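Local coordinates for uncharacterized protein (Bacteroides caccae, PDB 4L7A), which is of unknown function but probably acts as a zinc-dependent metallo-peptidase that hydrolyses peptide bonds, at residues A[156-161]-A[195-199]. Sequence-based numbering, arbitrary orientation.
Sequences YPVDYD and PSEDI
Ile199 slots between the rings of Tyr156 and Tyr160, a worked example of how residues bracketing a type I beta turn can grip a helix: Tyr156, just before the turn from Pro157 to Tyr160, and Tyr160, its last residue, bring their rings to Ile199 in the first turns of helix 195-208. Followed outward, Ile199 divides its branches between the two tyrosines. Its CB sits over one face of the Tyr160 ring, 3.8 Å from the centroid, while CG1 brushes CE2 of the same ring. CG2 turns the other way and makes a CH-pi contact over a face of Tyr156. With CG1 anti to the backbone N (chi1 -173°) and the chain extended beyond it, CD1 arrives 3.7 Å from CB of Tyr156.

Polar tips flank this apolar wedge. Tyr160 OH donates to Asp198 OD1 over 2.8 Å, meeting the carboxylate from above its plane, with ring and carboxylate planes 81° apart. Asp198 OD2 is hydrogen-bonded to Tyr168 OH and salt-bridged to Lys232 of helix 211-244. A phenylalanine in place of Tyr160 would lack the hydroxyl and is likely to leave Asp198 OD1 without this donor. On the neighbouring ring, whose edge-to-face partner is His151 of helix 131-153, Tyr156 OH donates to the syn lone pair of Asp161 OD1 at 2.7 Å, and that same oxygen lies 3.1 Å from Pro195 CB.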
loop_
_atom_site.group_PDB
_atom_site.type_symbol
_atom_site.label_atom_id
_atom_site.label_comp_id
_atom_site.label_asym_id
_atom_site.label_seq_id
_atom_site.Cartn_x
_atom_site.Cartn_y
_atom_site.Cartn_z
ATOM N N TYR A 156 10.559 -15.402 -4.949
ATOM C CA TYR A 156 11.000 -15.559 -3.571
ATOM C C TYR A 156 11.447 -17.015 -3.361
ATOM O O TYR A 156 11.116 -17.860 -4.186
ATOM C CB TYR A 156 9.908 -15.117 -2.571
ATOM C CG TYR A 156 8.614 -15.925 -2.623
ATOM C CD1 TYR A 156 8.547 -17.146 -1.977
ATOM C CD2 TYR A 156 7.481 -15.479 -3.317
ATOM C CE1 TYR A 156 7.451 -17.880 -2.019
ATOM C CE2 TYR A 156 6.353 -16.270 -3.389
ATOM C CZ TYR A 156 6.359 -17.449 -2.714
ATOM O OH TYR A 156 5.286 -18.279 -2.684
ATOM N N PRO A 157 12.187 -17.320 -2.255
ATOM C CA PRO A 157 12.627 -18.725 -2.034
ATOM C C PRO A 157 11.513 -19.734 -1.881
ATOM O O PRO A 157 10.596 -19.527 -1.116
ATOM C CB PRO A 157 13.461 -18.644 -0.751
ATOM C CG PRO A 157 13.891 -17.217 -0.682
ATOM C CD PRO A 157 12.698 -16.446 -1.182
ATOM N N VAL A 158 11.609 -20.824 -2.633
ATOM C CA VAL A 158 10.585 -21.845 -2.620
ATOM C C VAL A 158 10.399 -22.418 -1.236
ATOM O O VAL A 158 9.308 -22.863 -0.906
ATOM C CB VAL A 158 10.880 -23.009 -3.618
ATOM C CG1 VAL A 158 10.916 -22.472 -5.030
ATOM C CG2 VAL A 158 12.193 -23.732 -3.297
ATOM N N ASP A 159 11.443 -22.415 -0.427
ATOM C CA ASP A 159 11.295 -22.914 0.950
ATOM C C ASP A 159 10.280 -22.145 1.824
ATOM O O ASP A 159 9.816 -22.696 2.802
ATOM C CB ASP A 159 12.648 -22.961 1.655
ATOM C CG ASP A 159 13.544 -24.122 1.183
ATOM O OD1 ASP A 159 13.112 -25.053 0.446
ATOM O OD2 ASP A 159 14.706 -24.091 1.596
ATOM N N TYR A 160 9.901 -20.915 1.461
ATOM C CA TYR A 160 8.910 -20.149 2.226
ATOM C C TYR A 160 7.627 -20.925 2.275
ATOM O O TYR A 160 6.961 -20.985 3.329
ATOM C CB TYR A 160 8.636 -18.761 1.600
ATOM C CG TYR A 160 7.779 -17.868 2.427
ATOM C CD1 TYR A 160 6.403 -17.972 2.390
ATOM C CD2 TYR A 160 8.340 -16.896 3.248
ATOM C CE1 TYR A 160 5.620 -17.143 3.186
ATOM C CE2 TYR A 160 7.588 -16.063 4.001
ATOM C CZ TYR A 160 6.238 -16.189 3.987
ATOM O OH TYR A 160 5.495 -15.351 4.769
ATOM N N ASP A 161 7.280 -21.501 1.134
ATOM C CA ASP A 161 6.041 -22.215 0.980
ATOM C C ASP A 161 5.919 -23.386 1.910
ATOM O O ASP A 161 4.812 -23.762 2.263
ATOM C CB ASP A 161 5.922 -22.732 -0.441
ATOM C CG ASP A 161 5.754 -21.619 -1.462
ATOM O OD1 ASP A 161 5.833 -20.429 -1.152
ATOM O OD2 ASP A 161 5.567 -21.915 -2.637
ATOM N N PRO A 195 0.632 -19.408 0.051
ATOM C CA PRO A 195 1.964 -18.855 0.305
ATOM C C PRO A 195 2.250 -17.538 -0.393
ATOM O O PRO A 195 2.901 -16.681 0.193
ATOM C CB PRO A 195 2.927 -19.952 -0.229
ATOM C CG PRO A 195 2.145 -21.170 -0.237
ATOM C CD PRO A 195 0.708 -20.813 -0.398
ATOM N N SER A 196 1.823 -17.361 -1.641
ATOM C CA SER A 196 2.144 -16.080 -2.345
ATOM C C SER A 196 1.464 -14.861 -1.652
ATOM O O SER A 196 2.020 -13.770 -1.596
ATOM C CB SER A 196 1.723 -16.147 -3.813
ATOM O OG SER A 196 0.313 -16.322 -3.823
ATOM N N GLU A 197 0.279 -15.051 -1.094
ATOM C CA GLU A 197 -0.355 -13.989 -0.307
ATOM C C GLU A 197 0.277 -13.810 1.082
ATOM O O GLU A 197 0.375 -12.677 1.597
ATOM C CB GLU A 197 -1.881 -14.125 -0.256
ATOM C CG GLU A 197 -2.534 -13.483 -1.489
ATOM C CD GLU A 197 -2.161 -14.198 -2.734
ATOM O OE1 GLU A 197 -2.606 -15.370 -2.848
ATOM O OE2 GLU A 197 -1.373 -13.637 -3.548
ATOM N N ASP A 198 0.730 -14.917 1.664
ATOM C CA ASP A 198 1.397 -14.943 2.967
ATOM C C ASP A 198 2.644 -14.039 2.929
ATOM O O ASP A 198 2.770 -13.102 3.711
ATOM C CB ASP A 198 1.738 -16.399 3.333
ATOM C CG ASP A 198 2.339 -16.573 4.710
ATOM O OD1 ASP A 198 2.796 -15.609 5.352
ATOM O OD2 ASP A 198 2.329 -17.728 5.180
ATOM N N ILE A 199 3.516 -14.253 1.988
ATOM C CA ILE A 199 4.686 -13.449 1.953
ATOM C C ILE A 199 4.381 -11.950 1.602
ATOM O O ILE A 199 5.023 -11.054 2.178
ATOM C CB ILE A 199 5.755 -14.072 1.083
ATOM C CG1 ILE A 199 7.031 -13.261 1.229
ATOM C CG2 ILE A 199 5.303 -14.248 -0.395
ATOM C CD1 ILE A 199 8.225 -13.870 0.521
#